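Local coordinates for protein transmembrane oligosaccharyl transferase (Archaeoglobus fulgidus, PDB 3WAJ) that is a membrane-embedded oligosaccharyl transferase of the archaeal AglB (STT3) family, modelled here with a zinc ion, at residues P582-S585 and S586-A590; G617-Y620 and A621-V624. All blocks are in the same frame, centred on the assembly; numbering follows the deposited sequence.

Overall arrangement
Following the chain from its N terminus, past the transmembrane helices of the STT3 part, the two contacts come in series in the globular C-terminal half. Each spans adjoining residues, so each closes only short, overlapping helical turns and no long loop; neither nests in nor crosses the other. Contact 1 forms the short helix 584-588 in the AglB core. Helix 593-602, strand 605-611 of the mixed sheet and helix 612-615 then lead to contact 2, at the start of helix 619-627. In space the turns meet again, with centres about 11 Å apart: Ser585 and Thr589 pack against Met622 and Tyr619. Helix 678-684 touches residues of both, tying the two short helices to a later part of the chain.

Contact 1 (P582-S585 and S586-A590); sequences PGAS and SFFTA
Thr589 folds its hydroxyl back onto the turn before it, OG1 lying 2.8 Å from Ser585 O in a hydrogen bond. The hydroxyl can do this because it sits between the backbone N and the carbonyl carbon (chi1 68°). Thr589 N binds the same oxygen at 3.2 Å, and the two donors arrive from opposite faces of the carbonyl plane. A threonine suits this place, the first residue to leave helical geometry, since its side chain adds a second grip on the last turn. One residue earlier, Phe588 N bonds to Ala584 O at 3.1 Å and is almost straight at 176°. Ala584 O lies oblique to the Phe588 ring, 3.0 Å from its CD2, while the CE2 corner of the ring approaches the small Ala584 CB. The ring of Phe587 stands against one face of the Phe588 ring, its CD2 3.7 Å above the plane over the centre; it extends on toward Met678 and Leu682. At the N-cap, Gly583 adopts an almost fully extended backbone that glycine tolerates easily, and its O receives Phe587 N at 3.1 Å. Ser586 OG swings back to the same cap, 3.0 Å from Gly583 O, though its one proton also has Val581 O within reach. Ser585 OG instead turns to the preceding loop of the same chain, where it bonds to Ile574 O. Hydroxyls and backbone thus satisfy much of the polarity of this short, buried helix from within and from adjacent loops, leaving the phenylalanines to supply its apolar surface.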
loop_
_atom_site.group_PDB
_atom_site.type_symbol
_atom_site.label_atom_id
_atom_site.label_comp_id
_atom_site.label_asym_id
_atom_site.label_seq_id
_atom_site.Cartn_x
_atom_site.Cartn_y
_atom_site.Cartn_z
ATOM N N PRO A 582 15.027 14.757 -7.914
ATOM C CA PRO A 582 13.683 15.097 -8.397
ATOM C C PRO A 582 12.740 13.924 -8.214
ATOM O O PRO A 582 13.091 12.764 -8.499
ATOM C CB PRO A 582 13.888 15.410 -9.887
ATOM C CG PRO A 582 15.310 14.938 -10.227
ATOM C CD PRO A 582 16.080 14.946 -8.934
ATOM N N GLY A 583 11.550 14.239 -7.716
ATOM C CA GLY A 583 10.557 13.243 -7.359
ATOM C C GLY A 583 9.347 13.975 -6.811
ATOM O O GLY A 583 9.301 15.202 -6.815
ATOM N N ALA A 584 8.365 13.224 -6.336
ATOM C CA ALA A 584 7.115 13.815 -5.880
ATOM C C ALA A 584 7.268 14.793 -4.706
ATOM O O ALA A 584 6.647 15.850 -4.697
ATOM C CB ALA A 584 6.092 12.732 -5.558
ATOM N N SER A 585 8.089 14.463 -3.718
ATOM C CA SER A 585 8.184 15.312 -2.536
ATOM C C SER A 585 8.892 16.624 -2.862
ATOM O O SER A 585 8.579 17.669 -2.299
ATOM C CB SER A 585 8.864 14.591 -1.360
ATOM O OG SER A 585 10.248 14.419 -1.583
ATOM N N SER A 586 9.834 16.580 -3.789
ATOM C CA SER A 586 10.625 17.771 -4.103
ATOM C C SER A 586 9.847 18.662 -5.062
ATOM O O SER A 586 10.102 19.864 -5.165
ATOM C CB SER A 586 11.980 17.381 -4.695
ATOM O OG SER A 586 11.825 16.331 -5.624
ATOM N N PHE A 587 8.887 18.074 -5.768
ATOM C CA PHE A 587 8.016 18.888 -6.595
ATOM C C PHE A 587 7.001 19.630 -5.697
ATOM O O PHE A 587 6.951 20.859 -5.694
ATOM C CB PHE A 587 7.349 18.051 -7.690
ATOM C CG PHE A 587 6.412 18.841 -8.562
ATOM C CD1 PHE A 587 6.898 19.599 -9.614
ATOM C CD2 PHE A 587 5.039 18.848 -8.315
ATOM C CE1 PHE A 587 6.036 20.357 -10.417
ATOM C CE2 PHE A 587 4.166 19.597 -9.114
ATOM C CZ PHE A 587 4.665 20.351 -10.162
ATOM N N PHE A 588 6.232 18.893 -4.901
ATOM C CA PHE A 588 5.120 19.499 -4.140
ATOM C C PHE A 588 5.496 20.381 -2.958
ATOM O O PHE A 588 4.692 21.220 -2.537
ATOM C CB PHE A 588 4.086 18.447 -3.704
ATOM C CG PHE A 588 3.394 17.776 -4.861
ATOM C CD1 PHE A 588 2.401 18.441 -5.575
ATOM C CD2 PHE A 588 3.752 16.488 -5.254
ATOM C CE1 PHE A 588 1.762 17.827 -6.671
ATOM C CE2 PHE A 588 3.130 15.862 -6.349
ATOM C CZ PHE A 588 2.136 16.530 -7.059
ATOM N N THR A 589 6.701 20.208 -2.418
ATOM C CA THR A 589 7.124 21.084 -1.323
ATOM C C THR A 589 8.084 22.153 -1.807
ATOM O O THR A 589 8.715 22.845 -0.997
ATOM C CB THR A 589 7.829 20.329 -0.206
ATOM O OG1 THR A 589 9.082 19.867 -0.705
ATOM C CG2 THR A 589 6.979 19.147 0.306
ATOM N N ALA A 590 8.229 22.250 -3.124
ATOM C CA ALA A 590 9.138 23.224 -3.713
ATOM C C ALA A 590 8.603 24.621 -3.416
ATOM O O ALA A 590 7.406 24.911 -3.616
ATOM C CB ALA A 590 9.272 23.006 -5.204
#

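Contact 2 (G617-Y620 and A621-V624); sequences GKYY and AMAV
Val624 sets its CG2 methyl on one face of the Tyr620 ring, one turn back along the helix. The methyl is 3.9 Å from the ring centroid and 16° off the normal, a CH-pi contact displaced toward the CE1 side of the rim. Tyr620 CG is anti to its own backbone nitrogen (chi1 180°), which lays the ring alongside the next turn as a flat floor for this branched bump. Two smaller groups approach the buried Tyr619 ring obliquely, from the same side of its plane. Met622, bent at its last torsion (chi3 -68°), crosses it at about a right angle and brings CE to 3.7 Å from Tyr619 CD2; Ala623 CB lies 4.2 Å from Tyr619 CE1, its small size suiting a place beside so broad a ring. Tyr636 and Tyr674 meet the same ring edge-to-face. Beneath the side chains, Ala623 N bonds to Tyr619 O at 3.0 Å and Val624 N to Tyr620 O at 2.8 Å. A water bridges Gly617 O and Ala621 N, and Lys618 sends its ammonium away to Tyr553, Asp552 and Glu613. Apolar contacts and backbone bonds therefore share the work, while the water and the Lys618 salt bridges lie at the helix start.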
loop_
_atom_site.group_PDB
_atom_site.type_symbol
_atom_site.label_atom_id
_atom_site.label_comp_id
_atom_site.label_asym_id
_atom_site.label_seq_id
_atom_site.Cartn_x
_atom_site.Cartn_y
_atom_site.Cartn_z
ATOM N N GLY A 617 -3.982 16.515 5.125
ATOM C CA GLY A 617 -3.461 15.509 6.045
ATOM C C GLY A 617 -2.133 14.881 5.658
ATOM O O GLY A 617 -1.286 14.618 6.512
ATOM N N LYS A 618 -1.942 14.640 4.366
ATOM C CA LYS A 618 -0.724 14.009 3.913
ATOM C C LYS A 618 0.380 15.018 3.621
ATOM O O LYS A 618 1.482 14.613 3.239
ATOM C CB LYS A 618 -0.984 13.148 2.660
ATOM C CG LYS A 618 -2.023 12.043 2.823
ATOM C CD LYS A 618 -2.073 11.187 1.554
ATOM C CE LYS A 618 -2.966 9.959 1.752
ATOM N NZ LYS A 618 -3.432 9.399 0.426
ATOM N N TYR A 619 0.103 16.316 3.773
ATOM C CA TYR A 619 1.136 17.289 3.417
ATOM C C TYR A 619 2.397 17.101 4.269
ATOM O O TYR A 619 3.514 17.148 3.754
ATOM C CB TYR A 619 0.670 18.764 3.440
ATOM C CG TYR A 619 1.834 19.656 3.042
ATOM C CD1 TYR A 619 2.703 20.170 4.004
ATOM C CD2 TYR A 619 2.118 19.902 1.700
ATOM C CE1 TYR A 619 3.802 20.935 3.644
ATOM C CE2 TYR A 619 3.218 20.672 1.324
ATOM C CZ TYR A 619 4.053 21.184 2.306
ATOM O OH TYR A 619 5.146 21.947 1.974
ATOM N N TYR A 620 2.209 16.883 5.565
ATOM C CA TYR A 620 3.323 16.687 6.487
ATOM C C TYR A 620 4.236 15.552 6.018
ATOM O O TYR A 620 5.457 15.680 6.014
ATOM C CB TYR A 620 2.771 16.387 7.879
ATOM C CG TYR A 620 3.806 16.149 8.961
ATOM C CD1 TYR A 620 3.988 14.886 9.511
ATOM C CD2 TYR A 620 4.567 17.199 9.469
ATOM C CE1 TYR A 620 4.910 14.675 10.525
ATOM C CE2 TYR A 620 5.491 16.991 10.476
ATOM C CZ TYR A 620 5.653 15.730 10.998
ATOM O OH TYR A 620 6.565 15.523 11.999
ATOM N N ALA A 621 3.624 14.442 5.621
ATOM C CA ALA A 621 4.354 13.307 5.085
ATOM C C ALA A 621 5.227 13.694 3.885
ATOM O O ALA A 621 6.355 13.195 3.742
ATOM C CB ALA A 621 3.387 12.206 4.707
ATOM N N MET A 622 4.712 14.555 3.006
ATOM C CA MET A 622 5.511 14.987 1.853
ATOM C C MET A 622 6.703 15.821 2.324
ATOM O O MET A 622 7.826 15.685 1.817
ATOM C CB MET A 622 4.658 15.750 0.824
ATOM C CG MET A 622 3.505 14.927 0.241
ATOM S SD MET A 622 2.787 15.603 -1.266
ATOM C CE MET A 622 1.999 17.092 -0.635
ATOM N N ALA A 623 6.445 16.676 3.311
ATOM C CA ALA A 623 7.494 17.499 3.906
ATOM C C ALA A 623 8.577 16.643 4.539
ATOM O O ALA A 623 9.768 16.889 4.314
ATOM C CB ALA A 623 6.921 18.472 4.926
ATOM N N VAL A 624 8.176 15.643 5.329
ATOM C CA VAL A 624 9.150 14.745 5.961
ATOM C C VAL A 624 10.064 14.090 4.927
ATOM O O VAL A 624 11.281 14.207 5.036
ATOM C CB VAL A 624 8.499 13.692 6.875
ATOM C CG1 VAL A 624 9.573 12.750 7.472
ATOM C CG2 VAL A 624 7.729 14.379 7.992
HETATM O O HOH W 1 0.992 13.273 6.981
#